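Local structure of post-proline cleaving enzyme (4HVT) at residues A[482-487]-A[569-574]; A[622-625]-A[629-632]; A[639-644]-A[662-667]. The protein probably acts as a serine oligopeptidase that cuts peptides after proline, combining a beta-propeller with an alpha/beta-hydrolase domain. All coordinates share one frame; numbering follows the deposited sequence.

Contact 1: A[482-487]-A[569-574]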
ATOM      1  N   LEU A 482      11.424  -7.015  14.710  1.00 16.21           N
ATOM      2  CA  LEU A 482      11.723  -7.505  13.378  1.00 15.41           C
ATOM      3  C   LEU A 482      10.411  -7.523  12.586  1.00 15.07           C
ATOM      4  O   LEU A 482       9.417  -8.102  13.045  1.00 14.74           O
ATOM      5  CB  LEU A 482      12.289  -8.919  13.476  1.00 15.64           C
ATOM      6  CG  LEU A 482      12.410  -9.794  12.223  1.00 15.17           C
ATOM      7  CD1 LEU A 482      13.279  -9.182  11.108  1.00 15.00           C
ATOM      8  CD2 LEU A 482      12.916 -11.165  12.639  1.00 15.63           C
ATOM      9  N   GLU A 483      10.439  -6.911  11.413  1.00 14.69           N
ATOM     10  CA  GLU A 483       9.269  -6.829  10.519  1.00 14.71           C
ATOM     11  C   GLU A 483       9.605  -7.381   9.144  1.00 13.22           C
ATOM     12  O   GLU A 483      10.776  -7.363   8.710  1.00 12.62           O
ATOM     13  CB  GLU A 483       8.851  -5.368  10.407  1.00 16.44           C
ATOM     14  CG  GLU A 483       8.446  -4.768  11.753  1.00 19.70           C
ATOM     15  CD  GLU A 483       7.774  -3.409  11.608  1.00 22.15           C
ATOM     16  OE1 GLU A 483       6.783  -3.299  10.857  1.00 25.17           O
ATOM     17  OE2 GLU A 483       8.231  -2.463  12.256  1.00 25.61           O
ATOM     18  N   ALA A 484       8.566  -7.916   8.462  1.00 12.56           N
ATOM     19  CA  ALA A 484       8.656  -8.300   7.083  1.00 12.03           C
ATOM     20  C   ALA A 484       7.236  -8.425   6.567  1.00 11.98           C
ATOM     21  O   ALA A 484       6.290  -8.287   7.326  1.00 12.20           O
ATOM     22  CB  ALA A 484       9.407  -9.599   6.867  1.00 12.39           C
ATOM     23  N   TYR A 485       7.124  -8.582   5.267  1.00 11.65           N
ATOM     24  CA  TYR A 485       5.848  -8.678   4.558  1.00 11.62           C
ATOM     25  C   TYR A 485       5.922  -9.977   3.757  1.00 11.54           C
ATOM     26  O   TYR A 485       5.291 -10.978   4.139  1.00 11.78           O
ATOM     27  CB  TYR A 485       5.571  -7.461   3.659  1.00 11.31           C
ATOM     28  CG  TYR A 485       4.180  -7.499   2.991  1.00 11.89           C
ATOM     29  CD1 TYR A 485       3.008  -7.309   3.738  1.00 11.92           C
ATOM     30  CD2 TYR A 485       4.072  -7.743   1.649  1.00 11.87           C
ATOM     31  CE1 TYR A 485       1.752  -7.338   3.156  1.00 12.33           C
ATOM     32  CE2 TYR A 485       2.832  -7.754   1.038  1.00 12.32           C
ATOM     33  CZ  TYR A 485       1.687  -7.531   1.790  1.00 12.44           C
ATOM     34  OH  TYR A 485       0.498  -7.591   1.065  1.00 14.50           O
ATOM     35  N   GLY A 486       6.679  -9.993   2.645  1.00 11.13           N
ATOM     36  CA  GLY A 486       6.922 -11.235   1.914  1.00 11.22           C
ATOM     37  C   GLY A 486       5.765 -11.804   1.102  1.00 10.93           C
ATOM     38  O   GLY A 486       5.351 -12.971   1.243  1.00 11.05           O
ATOM     39  N   GLY A 487       5.241 -10.992   0.210  1.00 10.21           N
ATOM     40  CA  GLY A 487       4.168 -11.439  -0.687  1.00 10.10           C
ATOM     41  C   GLY A 487       3.963 -10.457  -1.815  1.00  9.67           C
ATOM     42  O   GLY A 487       4.362  -9.312  -1.727  1.00  9.89           O
ATOM     43  N   GLY A 569       0.599 -10.566   8.465  1.00 11.82           N
ATOM     44  CA  GLY A 569      -0.114 -11.196   9.555  1.00 12.32           C
ATOM     45  C   GLY A 569      -0.105 -12.705   9.476  1.00 12.54           C
ATOM     46  O   GLY A 569       0.046 -13.346  10.496  1.00 12.98           O
ATOM     47  N   LEU A 570      -0.209 -13.271   8.261  1.00 11.95           N
ATOM     48  CA  LEU A 570       0.065 -14.722   8.044  1.00 12.27           C
ATOM     49  C   LEU A 570       1.482 -15.127   8.399  1.00 12.47           C
ATOM     50  O   LEU A 570       1.719 -16.078   9.144  1.00 13.25           O
ATOM     51  CB  LEU A 570      -0.281 -15.138   6.595  1.00 12.04           C
ATOM     52  CG  LEU A 570       0.011 -16.546   6.175  1.00 12.40           C
ATOM     53  CD1 LEU A 570      -0.738 -17.538   7.056  1.00 12.91           C
ATOM     54  CD2 LEU A 570      -0.238 -16.789   4.690  1.00 12.12           C
ATOM     55  N   LEU A 571       2.437 -14.347   7.894  1.00 12.06           N
ATOM     56  CA  LEU A 571       3.840 -14.558   8.151  1.00 12.04           C
ATOM     57  C   LEU A 571       4.082 -14.757   9.656  1.00 12.45           C
ATOM     58  O   LEU A 571       4.676 -15.719  10.059  1.00 13.21           O
ATOM     59  CB  LEU A 571       4.655 -13.406   7.637  1.00 11.57           C
ATOM     60  CG  LEU A 571       6.132 -13.380   8.092  1.00 11.88           C
ATOM     61  CD1 LEU A 571       6.880 -14.590   7.565  1.00 12.26           C
ATOM     62  CD2 LEU A 571       6.783 -12.089   7.647  1.00 11.60           C
ATOM     63  N   VAL A 572       3.607 -13.825  10.467  1.00 12.36           N
ATOM     64  CA  VAL A 572       3.985 -13.834  11.869  1.00 12.79           C
ATOM     65  C   VAL A 572       3.183 -14.849  12.697  1.00 13.11           C
ATOM     66  O   VAL A 572       3.678 -15.331  13.682  1.00 13.57           O
ATOM     67  CB  VAL A 572       3.980 -12.436  12.545  1.00 12.76           C
ATOM     68  CG1 VAL A 572       4.971 -11.488  11.920  1.00 12.34           C
ATOM     69  CG2 VAL A 572       2.593 -11.854  12.688  1.00 12.66           C
ATOM     70  N   SER A 573       1.959 -15.173  12.286  1.00 12.94           N
ATOM     71  CA  SER A 573       1.223 -16.245  12.894  1.00 13.48           C
ATOM     72  C   SER A 573       1.774 -17.616  12.529  1.00 14.13           C
ATOM     73  O   SER A 573       1.725 -18.522  13.369  1.00 14.90           O
ATOM     74  CB  SER A 573      -0.253 -16.134  12.616  1.00 13.35           C
ATOM     75  OG  SER A 573      -0.565 -16.182  11.230  1.00 12.65           O
ATOM     76  N   VAL A 574       2.256 -17.805  11.295  1.00 14.04           N
ATOM     77  CA  VAL A 574       3.054 -18.980  10.962  1.00 14.37           C
ATOM     78  C   VAL A 574       4.355 -19.049  11.795  1.00 15.03           C
ATOM     79  O   VAL A 574       4.696 -20.109  12.339  1.00 15.67           O
ATOM     80  CB  VAL A 574       3.403 -19.065   9.488  1.00 14.01           C
ATOM     81  CG1 VAL A 574       4.401 -20.197   9.275  1.00 14.45           C
ATOM     82  CG2 VAL A 574       2.145 -19.223   8.654  1.00 13.87           C
TER
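Leu-571 reaches from helix 567-578 to Ala-484 and the backbone of Tyr-485, on the way out of strand 480-483. Its side chain can be followed outward. Leu-571 CB leaves the helix in the direction of segment 482-487 and stands 4.3 Å from Tyr-485 O. With CG held opposite the backbone N (chi1 169°), the chain runs on toward Ala-484, and Leu-571 CG itself still lies 5.2 Å from Ala-484 CB. The two methyls then part company. CD1 turns off the segment, while Leu-571 CD2, the branch that does the work, comes within 3.7 Å of Ala-484 CB. The same Leu-571 CD2 lies 3.8 Å from Ala-484 C and 4.0 Å from Tyr-485 O, so it touches backbone of both residues as well as the alanine methyl. Phe-539 of helix 536-551 also packs against Leu-571.

Tyr-485 offers its carbonyl to the leucine, whereas its CB points off the helix and its side chain touches residues of the probable Ser-His-Asp triad. In prolyl oligopeptidases the tyrosine of this loop contributes to the oxyanion hole, and its place here is consistent with that role. Helix 567-578 follows the probable nucleophile elbow, whose residues Leu-571 also touches. Gly-486 O receives a weak hydrogen bond from Asn-567 ND2.

No hydrogen bond crosses between the segments: a buried leucine methyl meets an alanine methyl and a carbonyl, so the two segments meet here by van der Waals contact alone, with no polar bond to fix their direction.

Contact 2: A[622-625]-A[629-632]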
ATOM      1  N   HIS A 622      -0.281 -28.693   1.080  1.00 18.10           N
ATOM      2  CA  HIS A 622       0.823 -27.770   1.383  1.00 18.26           C
ATOM      3  C   HIS A 622       0.352 -26.698   2.321  1.00 17.28           C
ATOM      4  O   HIS A 622       1.048 -26.325   3.252  1.00 17.06           O
ATOM      5  CB  HIS A 622       1.406 -27.180   0.090  1.00 19.25           C
ATOM      6  CG  HIS A 622       2.184 -28.164  -0.713  1.00 21.53           C
ATOM      7  ND1 HIS A 622       3.526 -28.419  -0.486  1.00 23.96           N
ATOM      8  CD2 HIS A 622       1.790 -29.028  -1.679  1.00 23.08           C
ATOM      9  CE1 HIS A 622       3.922 -29.390  -1.291  1.00 25.39           C
ATOM     10  NE2 HIS A 622       2.897 -29.751  -2.045  1.00 25.58           N
ATOM     11  N   ILE A 623      -0.842 -26.168   2.100  1.00 16.45           N
ATOM     12  CA  ILE A 623      -1.321 -25.079   2.929  1.00 15.84           C
ATOM     13  C   ILE A 623      -1.469 -25.562   4.381  1.00 16.50           C
ATOM     14  O   ILE A 623      -1.109 -24.904   5.323  1.00 15.71           O
ATOM     15  CB  ILE A 623      -2.665 -24.530   2.384  1.00 15.50           C
ATOM     16  CG1 ILE A 623      -2.463 -23.670   1.150  1.00 14.86           C
ATOM     17  CG2 ILE A 623      -3.420 -23.776   3.470  1.00 15.61           C
ATOM     18  CD1 ILE A 623      -3.784 -23.347   0.492  1.00 14.80           C
ATOM     19  N   LYS A 624      -2.037 -26.755   4.579  1.00 17.03           N
ATOM     20  CA  LYS A 624      -2.198 -27.286   5.922  1.00 18.61           C
ATOM     21  C   LYS A 624      -0.892 -27.497   6.661  1.00 18.84           C
ATOM     22  O   LYS A 624      -0.937 -27.537   7.848  1.00 18.91           O
ATOM     23  CB  LYS A 624      -2.974 -28.633   5.891  1.00 19.84           C
ATOM     24  CG  LYS A 624      -4.453 -28.427   5.586  1.00 20.78           C
ATOM     25  CD  LYS A 624      -5.199 -29.717   5.224  1.00 22.80           C
ATOM     26  CE  LYS A 624      -5.294 -30.668   6.368  1.00 24.57           C
ATOM     27  NZ  LYS A 624      -6.100 -31.866   5.985  1.00 25.85           N
ATOM     28  N   LYS A 625       0.244 -27.664   5.994  1.00 19.18           N
ATOM     29  CA  LYS A 625       1.500 -27.809   6.706  1.00 19.92           C
ATOM     30  C   LYS A 625       1.883 -26.545   7.505  1.00 19.00           C
ATOM     31  O   LYS A 625       2.608 -26.638   8.529  1.00 19.86           O
ATOM     32  CB  LYS A 625       2.654 -28.184   5.791  1.00 21.33           C
ATOM     33  CG  LYS A 625       2.554 -29.557   5.171  1.00 24.35           C
ATOM     34  CD  LYS A 625       3.687 -29.745   4.179  1.00 27.15           C
ATOM     35  CE  LYS A 625       3.389 -30.861   3.179  1.00 30.79           C
ATOM     36  NZ  LYS A 625       4.471 -30.852   2.140  1.00 33.25           N
ATOM     37  N   LEU A 629      -3.991 -22.228  12.079  1.00 18.52           N
ATOM     38  CA  LEU A 629      -5.130 -22.862  12.823  1.00 19.51           C
ATOM     39  C   LEU A 629      -5.068 -24.360  12.754  1.00 20.38           C
ATOM     40  O   LEU A 629      -5.716 -25.061  13.591  1.00 20.37           O
ATOM     41  CB  LEU A 629      -6.490 -22.393  12.289  1.00 19.02           C
ATOM     42  CG  LEU A 629      -6.780 -20.889  12.376  1.00 18.58           C
ATOM     43  CD1 LEU A 629      -8.100 -20.604  11.664  1.00 18.44           C
ATOM     44  CD2 LEU A 629      -6.869 -20.453  13.819  1.00 19.36           C
ATOM     45  N   GLU A 630      -4.268 -24.883  11.821  1.00 20.90           N
ATOM     46  CA  GLU A 630      -4.028 -26.331  11.682  1.00 23.04           C
ATOM     47  C   GLU A 630      -2.791 -26.830  12.447  1.00 23.38           C
ATOM     48  O   GLU A 630      -2.506 -28.040  12.470  1.00 24.45           O
ATOM     49  CB  GLU A 630      -3.844 -26.721  10.228  1.00 23.78           C
ATOM     50  CG  GLU A 630      -5.083 -26.537   9.377  1.00 25.68           C
ATOM     51  CD  GLU A 630      -6.220 -27.489   9.756  1.00 27.16           C
ATOM     52  OE1 GLU A 630      -6.045 -28.734   9.657  1.00 32.38           O
ATOM     53  OE2 GLU A 630      -7.292 -27.005  10.172  1.00 27.30           O
ATOM     54  N   ASN A 631      -2.066 -25.937  13.105  1.00 22.35           N
ATOM     55  CA  ASN A 631      -0.777 -26.307  13.700  1.00 23.86           C
ATOM     56  C   ASN A 631      -0.683 -25.646  15.070  1.00 23.93           C
ATOM     57  O   ASN A 631       0.327 -25.119  15.442  1.00 25.60           O
ATOM     58  CB  ASN A 631       0.403 -25.932  12.790  1.00 23.26           C
ATOM     59  CG  ASN A 631       0.440 -26.787  11.525  1.00 23.43           C
ATOM     60  OD1 ASN A 631       0.941 -27.930  11.543  1.00 24.63           O
ATOM     61  ND2 ASN A 631      -0.178 -26.293  10.464  1.00 22.12           N
ATOM     62  N   LEU A 632      -1.777 -25.678  15.810  1.00 25.45           N
ATOM     63  CA  LEU A 632      -1.820 -25.144  17.173  1.00 26.64           C
ATOM     64  C   LEU A 632      -2.027 -26.252  18.209  1.00 27.20           C
ATOM     65  O   LEU A 632      -2.909 -27.070  18.087  1.00 26.50           O
ATOM     66  CB  LEU A 632      -2.973 -24.190  17.340  1.00 27.26           C
ATOM     67  CG  LEU A 632      -2.894 -22.727  16.975  1.00 26.68           C
ATOM     68  CD1 LEU A 632      -4.269 -22.138  17.204  1.00 26.73           C
ATOM     69  CD2 LEU A 632      -1.891 -21.928  17.741  1.00 27.35           C
TER
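Asn-631 (chi1 -69°) and Glu-630 both swing CG to the side of their backbone N, which turns the asparagine amide toward the carbonyls of Lys-624 and Lys-625 and the glutamate chain toward Lys-624. The amide does the binding. Asn-631 ND2 donates to Lys-624 O at 3.0 Å, with a nearly straight N-H...O angle of 161°. The acceptor lies close to the plane of the asparagine amide, although the nitrogen sits 29° off the plane of the lysine carbonyl. Lys-625 O is also near, 3.4 Å from Asn-631 ND2, but the angle is too poor for a bond.

Lys-624 belongs to the last turn of helix 617-626 in the alpha/beta-hydrolase domain, and the asparagine comes from the loop leading on to strand 640-646. Ala-627 O takes a second hydrogen bond from the same nitrogen, so one amide nitrogen bonds a carbonyl of the helix and one just after it. The same Lys-624 O also has Glu-630 CB 3.8 Å away. Farther along, the two charged chains slant across each other with Lys-624 CE 3.9 Å from Glu-630 OE1; Lys-624 NZ stays 4.8 Å from that oxygen, which leaves at most a loose electrostatic attraction on the surface.

Contact 3: A[639-644]-A[662-667]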
ATOM      1  N   PRO A 639       4.540 -17.333  22.127  1.00 22.42           N
ATOM      2  CA  PRO A 639       4.908 -15.987  22.540  1.00 22.35           C
ATOM      3  C   PRO A 639       3.616 -15.180  22.638  1.00 22.12           C
ATOM      4  O   PRO A 639       2.677 -15.443  21.868  1.00 21.14           O
ATOM      5  CB  PRO A 639       5.819 -15.482  21.416  1.00 21.64           C
ATOM      6  CG  PRO A 639       5.708 -16.436  20.318  1.00 21.40           C
ATOM      7  CD  PRO A 639       5.057 -17.710  20.815  1.00 21.60           C
ATOM      8  N   THR A 640       3.586 -14.243  23.591  1.00 22.43           N
ATOM      9  CA  THR A 640       2.466 -13.327  23.790  1.00 22.08           C
ATOM     10  C   THR A 640       2.221 -12.603  22.485  1.00 20.61           C
ATOM     11  O   THR A 640       3.168 -12.175  21.837  1.00 19.47           O
ATOM     12  CB  THR A 640       2.741 -12.308  24.915  1.00 23.50           C
ATOM     13  OG1 THR A 640       1.570 -11.535  25.200  1.00 24.73           O
ATOM     14  CG2 THR A 640       3.942 -11.400  24.657  1.00 23.72           C
ATOM     15  N   VAL A 641       0.956 -12.511  22.106  1.00 19.92           N
ATOM     16  CA  VAL A 641       0.596 -11.980  20.815  1.00 18.84           C
ATOM     17  C   VAL A 641      -0.488 -10.924  20.963  1.00 18.64           C
ATOM     18  O   VAL A 641      -1.439 -11.070  21.744  1.00 18.85           O
ATOM     19  CB  VAL A 641       0.168 -13.079  19.819  1.00 18.87           C
ATOM     20  CG1 VAL A 641      -0.924 -13.925  20.399  1.00 19.98           C
ATOM     21  CG2 VAL A 641      -0.295 -12.497  18.492  1.00 17.84           C
ATOM     22  N   LEU A 642      -0.341  -9.845  20.197  1.00 18.01           N
ATOM     23  CA  LEU A 642      -1.370  -8.826  20.027  1.00 18.09           C
ATOM     24  C   LEU A 642      -2.019  -9.041  18.666  1.00 17.14           C
ATOM     25  O   LEU A 642      -1.340  -9.106  17.674  1.00 16.49           O
ATOM     26  CB  LEU A 642      -0.730  -7.412  20.044  1.00 18.63           C
ATOM     27  CG  LEU A 642      -1.671  -6.241  19.702  1.00 19.12           C
ATOM     28  CD1 LEU A 642      -2.841  -6.146  20.668  1.00 20.08           C
ATOM     29  CD2 LEU A 642      -0.949  -4.880  19.780  1.00 19.70           C
ATOM     30  N   ILE A 643      -3.337  -9.253  18.649  1.00 16.98           N
ATOM     31  CA  ILE A 643      -4.067  -9.554  17.395  1.00 16.36           C
ATOM     32  C   ILE A 643      -4.982  -8.388  17.128  1.00 16.34           C
ATOM     33  O   ILE A 643      -5.699  -7.924  18.013  1.00 16.37           O
ATOM     34  CB  ILE A 643      -4.911 -10.804  17.564  1.00 16.60           C
ATOM     35  CG1 ILE A 643      -4.064 -12.055  17.921  1.00 16.75           C
ATOM     36  CG2 ILE A 643      -5.664 -11.036  16.303  1.00 15.83           C
ATOM     37  CD1 ILE A 643      -4.861 -13.251  18.454  1.00 17.09           C
ATOM     38  N   THR A 644      -4.950  -7.851  15.922  1.00 16.18           N
ATOM     39  CA  THR A 644      -5.850  -6.715  15.613  1.00 16.60           C
ATOM     40  C   THR A 644      -6.698  -6.967  14.371  1.00 16.03           C
ATOM     41  O   THR A 644      -6.234  -7.578  13.410  1.00 15.92           O
ATOM     42  CB  THR A 644      -5.062  -5.398  15.440  1.00 16.43           C
ATOM     43  OG1 THR A 644      -4.329  -5.392  14.177  1.00 16.41           O
ATOM     44  CG2 THR A 644      -4.097  -5.202  16.602  1.00 17.25           C
ATOM     45  N   TYR A 662     -10.042 -16.413  19.281  1.00 22.24           N
ATOM     46  CA  TYR A 662     -10.972 -17.365  19.896  1.00 23.90           C
ATOM     47  C   TYR A 662     -10.284 -18.677  20.241  1.00 24.55           C
ATOM     48  O   TYR A 662     -10.466 -19.200  21.359  1.00 25.23           O
ATOM     49  CB  TYR A 662     -12.183 -17.587  18.999  1.00 24.26           C
ATOM     50  CG  TYR A 662     -13.242 -18.497  19.644  1.00 26.37           C
ATOM     51  CD1 TYR A 662     -13.153 -19.863  19.553  1.00 27.51           C
ATOM     52  CD2 TYR A 662     -14.325 -17.938  20.268  1.00 27.80           C
ATOM     53  CE1 TYR A 662     -14.127 -20.676  20.128  1.00 30.43           C
ATOM     54  CE2 TYR A 662     -15.285 -18.708  20.860  1.00 30.02           C
ATOM     55  CZ  TYR A 662     -15.189 -20.068  20.778  1.00 31.31           C
ATOM     56  OH  TYR A 662     -16.174 -20.786  21.361  1.00 34.51           O
ATOM     57  N   VAL A 663      -9.489 -19.204  19.313  1.00 24.42           N
ATOM     58  CA  VAL A 663      -8.785 -20.457  19.551  1.00 25.78           C
ATOM     59  C   VAL A 663      -7.636 -20.293  20.546  1.00 25.64           C
ATOM     60  O   VAL A 663      -7.485 -21.107  21.457  1.00 26.41           O
ATOM     61  CB  VAL A 663      -8.302 -21.123  18.247  1.00 25.63           C
ATOM     62  CG1 VAL A 663      -7.701 -22.495  18.560  1.00 27.18           C
ATOM     63  CG2 VAL A 663      -9.477 -21.268  17.310  1.00 25.30           C
ATOM     64  N   LEU A 664      -6.833 -19.228  20.402  1.00 24.58           N
ATOM     65  CA  LEU A 664      -5.683 -19.057  21.273  1.00 26.67           C
ATOM     66  C   LEU A 664      -6.120 -18.755  22.687  1.00 29.54           C
ATOM     67  O   LEU A 664      -5.479 -19.203  23.663  1.00 29.78           O
ATOM     68  CB  LEU A 664      -4.775 -17.928  20.757  1.00 26.26           C
ATOM     69  CG  LEU A 664      -3.566 -18.343  19.938  1.00 25.61           C
ATOM     70  CD1 LEU A 664      -2.817 -17.069  19.535  1.00 24.51           C
ATOM     71  CD2 LEU A 664      -2.627 -19.222  20.741  1.00 26.22           C
ATOM     72  N   ALA A 665      -7.189 -17.977  22.824  1.00 31.82           N
ATOM     73  CA  ALA A 665      -7.758 -17.706  24.166  1.00 35.55           C
ATOM     74  C   ALA A 665      -7.844 -18.959  24.994  1.00 37.56           C
ATOM     75  O   ALA A 665      -7.728 -18.896  26.236  1.00 41.14           O
ATOM     76  CB  ALA A 665      -9.154 -17.100  24.060  1.00 36.83           C
ATOM     77  N   GLN A 666      -8.074 -20.102  24.345  1.00 36.20           N
ATOM     78  CA  GLN A 666      -8.248 -21.372  25.037  1.00 36.59           C
ATOM     79  C   GLN A 666      -6.979 -22.131  25.406  1.00 34.17           C
ATOM     80  O   GLN A 666      -7.061 -23.232  25.930  1.00 34.87           O
ATOM     81  CB  GLN A 666      -9.143 -22.290  24.209  1.00 39.39           C
ATOM     82  CG  GLN A 666     -10.460 -21.621  23.916  1.00 42.31           C
ATOM     83  CD  GLN A 666     -11.398 -22.495  23.151  1.00 46.63           C
ATOM     84  OE1 GLN A 666     -11.136 -22.846  21.997  1.00 51.89           O
ATOM     85  NE2 GLN A 666     -12.532 -22.817  23.764  1.00 49.22           N
ATOM     86  N   ASN A 667      -5.825 -21.541  25.133  1.00 30.23           N
ATOM     87  CA  ASN A 667      -4.552 -22.113  25.487  1.00 28.95           C
ATOM     88  C   ASN A 667      -4.114 -21.358  26.726  1.00 28.10           C
ATOM     89  O   ASN A 667      -3.793 -20.188  26.621  1.00 26.37           O
ATOM     90  CB  ASN A 667      -3.594 -21.893  24.307  1.00 28.01           C
ATOM     91  CG  ASN A 667      -2.213 -22.406  24.566  1.00 28.61           C
ATOM     92  OD1 ASN A 667      -1.657 -22.226  25.654  1.00 28.89           O
ATOM     93  ND2 ASN A 667      -1.630 -23.034  23.551  1.00 28.58           N
TER
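Leu-664, Val-641 and Ile-643 make this contact, with the leucine giving up the greatest surface. It comes from helix 655-664 and lowers its side chain onto strand 640-646. Leu-664 CD1 is the methyl that arrives: it lies 3.8 Å from Val-641 CG1 and 4.5 Å from Ile-643 CD1. Chi1 of the leucine is -98°, well off a staggered value, and this may carry some torsional strain.

Val-641 and Ile-643 are two positions apart and so look out from the same face of the sheet, their CB atoms both directed at the helix. In Val-641, CG1 sits between the backbone N and the carbonyl carbon (chi1 54°), and this branch meets the leucine, while Val-641 CG2 stays 5.3 Å from Leu-664 CD1. Ile-643 reaches with its long arm, extended at chi2, and grazes the same methyl from farther down the strand. The contact is buried and wholly apolar, with no hydrogen bond across it. From Leu-664 to Asn-667 the chain makes a type I beta turn, in which Asn-667 N bonds to Leu-664 O at 2.8 Å.

Thr-672 in strand 672-677 also touches Leu-664, and that strand lies beside and parallel to 640-646. Strand, covering helix and neighbouring parallel strand form a beta-alpha-beta crossover, the repeating connection of the alpha/beta-hydrolase sheet.

The three centres lie about 16 Å from one another, all in the alpha/beta-hydrolase domain. Contact 1 and contact 3 reach the same mixed sheet, through strands 480-483 and 640-646, but their nearest atoms stay about 7 Å apart. Contact 2 meets contact 3 directly: Leu-632 CD1 packs 3.7 Å from Val-663 CG1, so the loop after helix 617-626 leans on helix 655-664 before entering strand 640-646. Contacts 1 and 2 are again about 7 Å apart at their nearest atoms, bridged by Met-595, which touches both Leu-570 and Ile-623. Side chains of contact 1, those of Tyr-485 and Leu-571, touch the probable triad and nucleophile elbow respectively.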